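PDB 6F2P: paenibacillus xanthan lyase from Paenibacillus, which probably cleaves the polysaccharide xanthan by beta-elimination, acting as a xanthan lyase. Local coordinates for residues A156-Q161 against A179-L184. Sequence-based numbering, arbitrary orientation.
Sequences AIYYTQ and AISGIL. With CA (calcium ion), chain F.
Ile157 and Ser181 meet where two consecutive antiparallel helices, 147-160 and 168-184, lie side by side in the alpha-helical domain of this family 8 lyase, and the pair is a worked example of small residues on one helix, here Ser181 and Gly182, receiving larger side chains from the helix before it. The short segments approach to 10.5 Å between axes, at 149° between their directions. Ile157 carries its CG2 anti to the backbone N, and this methyl reaches across to Ser181 CB at 4.0 Å; the same side chain also touches Pro131 and Asn135 of helix 123-141. One residue on, Tyr158 spans the gap with its ring: CE1 lies 4.3 Å from Ser181 OG, approached obliquely, and OH comes within 4.4 Å of Gly182 CA. No hydrogen bond joins the two segments; the polar ends are served from elsewhere. Tyr158 OH bonds to Asp187 and Asn185, just beyond the second helix, and Ser181 OG turns back to the carbonyl of Val177 in its own helix while also meeting Arg190. Thr160 ends the first helix, its carbonyl O accepting a bond from a water that also binds calcium. Gln161 is the first residue to leave helical geometry; its chain, bent at chi2 (54°), carries the amide to the ion, whose site Ser163 and Glu174 complete from the protein side, Glu174 coming from helix 168-184. The metal thus ties the exit of the first helix to the second. Gln161 OE1 sits 2.2 Å from the calcium ion, and NE2 of the same amide donates to a metal-bound water at 3.1 Å.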
loop_
_atom_site.group_PDB
_atom_site.type_symbol
_atom_site.label_atom_id
_atom_site.label_comp_id
_atom_site.label_asym_id
_atom_site.label_seq_id
_atom_site.Cartn_x
_atom_site.Cartn_y
_atom_site.Cartn_z
ATOM N N ALA A 156 -35.853 6.830 -29.209
ATOM C CA ALA A 156 -35.581 7.822 -28.188
ATOM C C ALA A 156 -34.279 7.493 -27.464
ATOM O O ALA A 156 -33.444 8.370 -27.237
ATOM C CB ALA A 156 -36.727 7.897 -27.214
ATOM N N ILE A 157 -34.111 6.223 -27.106
ATOM C CA ILE A 157 -32.905 5.781 -26.420
ATOM C C ILE A 157 -31.656 5.939 -27.290
ATOM O O ILE A 157 -30.651 6.465 -26.818
ATOM C CB ILE A 157 -33.035 4.341 -25.912
ATOM C CG1 ILE A 157 -34.209 4.251 -24.935
ATOM C CG2 ILE A 157 -31.729 3.893 -25.255
ATOM C CD1 ILE A 157 -34.351 2.909 -24.276
ATOM N N TYR A 158 -31.715 5.512 -28.553
ATOM C CA TYR A 158 -30.606 5.755 -29.484
ATOM C C TYR A 158 -30.263 7.245 -29.564
ATOM O O TYR A 158 -29.105 7.626 -29.750
ATOM C CB TYR A 158 -30.949 5.291 -30.898
ATOM C CG TYR A 158 -30.851 3.806 -31.196
ATOM C CD1 TYR A 158 -31.442 2.862 -30.370
ATOM C CD2 TYR A 158 -30.219 3.362 -32.352
ATOM C CE1 TYR A 158 -31.381 1.517 -30.675
ATOM C CE2 TYR A 158 -30.152 2.021 -32.662
ATOM C CZ TYR A 158 -30.733 1.101 -31.824
ATOM O OH TYR A 158 -30.668 -0.240 -32.140
ATOM N N TYR A 159 -31.286 8.085 -29.456
ATOM C CA TYR A 159 -31.096 9.526 -29.537
ATOM C C TYR A 159 -30.314 10.062 -28.343
ATOM O O TYR A 159 -29.297 10.734 -28.513
ATOM C CB TYR A 159 -32.444 10.231 -29.665
ATOM C CG TYR A 159 -32.383 11.716 -29.424
ATOM C CD1 TYR A 159 -31.712 12.552 -30.304
ATOM C CD2 TYR A 159 -33.005 12.283 -28.322
ATOM C CE1 TYR A 159 -31.657 13.919 -30.088
ATOM C CE2 TYR A 159 -32.961 13.648 -28.096
ATOM C CZ TYR A 159 -32.283 14.463 -28.981
ATOM O OH TYR A 159 -32.229 15.822 -28.759
ATOM N N THR A 160 -30.781 9.760 -27.135
ATOM C CA THR A 160 -30.101 10.231 -25.934
ATOM C C THR A 160 -28.818 9.456 -25.623
ATOM O O THR A 160 -27.882 10.017 -25.059
ATOM C CB THR A 160 -31.018 10.194 -24.703
ATOM O OG1 THR A 160 -31.337 8.836 -24.381
ATOM C CG2 THR A 160 -32.297 10.966 -24.965
ATOM N N GLN A 161 -28.766 8.179 -25.994
ATOM C CA GLN A 161 -27.610 7.343 -25.660
ATOM C C GLN A 161 -27.065 6.629 -26.892
ATOM O O GLN A 161 -27.348 5.444 -27.113
ATOM C CB GLN A 161 -27.982 6.323 -24.580
ATOM C CG GLN A 161 -26.816 5.514 -24.038
ATOM C CD GLN A 161 -25.717 6.403 -23.538
ATOM O OE1 GLN A 161 -24.714 6.596 -24.217
ATOM N NE2 GLN A 161 -25.904 6.973 -22.355
ATOM N N ALA A 179 -26.473 -1.972 -24.879
ATOM C CA ALA A 179 -26.657 -3.398 -25.084
ATOM C C ALA A 179 -28.124 -3.793 -25.014
ATOM O O ALA A 179 -28.608 -4.556 -25.844
ATOM C CB ALA A 179 -25.860 -4.174 -24.061
ATOM N N ILE A 180 -28.846 -3.283 -24.029
ATOM C CA ILE A 180 -30.217 -3.747 -23.863
ATOM C C ILE A 180 -31.119 -3.178 -24.956
ATOM O O ILE A 180 -31.968 -3.889 -25.492
ATOM C CB ILE A 180 -30.782 -3.465 -22.465
ATOM C CG1 ILE A 180 -29.880 -4.089 -21.393
ATOM C CG2 ILE A 180 -32.213 -4.011 -22.346
ATOM C CD1 ILE A 180 -29.404 -5.466 -21.730
ATOM N N SER A 181 -30.919 -1.914 -25.318
ATOM C CA SER A 181 -31.691 -1.370 -26.422
ATOM C C SER A 181 -31.413 -2.161 -27.710
ATOM O O SER A 181 -32.338 -2.486 -28.453
ATOM C CB SER A 181 -31.480 0.143 -26.595
ATOM O OG SER A 181 -30.111 0.502 -26.706
ATOM N N GLY A 182 -30.151 -2.514 -27.941
ATOM C CA GLY A 182 -29.796 -3.329 -29.088
ATOM C C GLY A 182 -30.574 -4.633 -29.138
ATOM O O GLY A 182 -31.108 -5.004 -30.177
ATOM N N ILE A 183 -30.633 -5.333 -28.011
ATOM C CA ILE A 183 -31.365 -6.587 -27.923
ATOM C C ILE A 183 -32.854 -6.391 -28.208
ATOM O O ILE A 183 -33.463 -7.143 -28.977
ATOM C CB ILE A 183 -31.197 -7.194 -26.532
ATOM C CG1 ILE A 183 -29.750 -7.652 -26.339
ATOM C CG2 ILE A 183 -32.169 -8.342 -26.327
ATOM C CD1 ILE A 183 -29.493 -8.380 -25.043
ATOM N N LEU A 184 -33.434 -5.371 -27.582
ATOM C CA LEU A 184 -34.841 -5.064 -27.768
ATOM C C LEU A 184 -35.136 -4.622 -29.196
ATOM O O LEU A 184 -36.191 -4.954 -29.746
ATOM C CB LEU A 184 -35.286 -3.981 -26.785
ATOM C CG LEU A 184 -35.227 -4.369 -25.312
ATOM C CD1 LEU A 184 -35.658 -3.197 -24.458
ATOM C CD2 LEU A 184 -36.079 -5.599 -25.031
HETATM CA CA CA F . -23.046 8.071 -24.528
HETATM O O HOH W 1 -24.688 9.882 -24.789
HETATM O O HOH W 2 -23.495 8.960 -22.180
HETATM O O HOH W 3 -22.906 8.855 -26.858
HETATM O O HOH W 4 -21.797 10.021 -24.541
#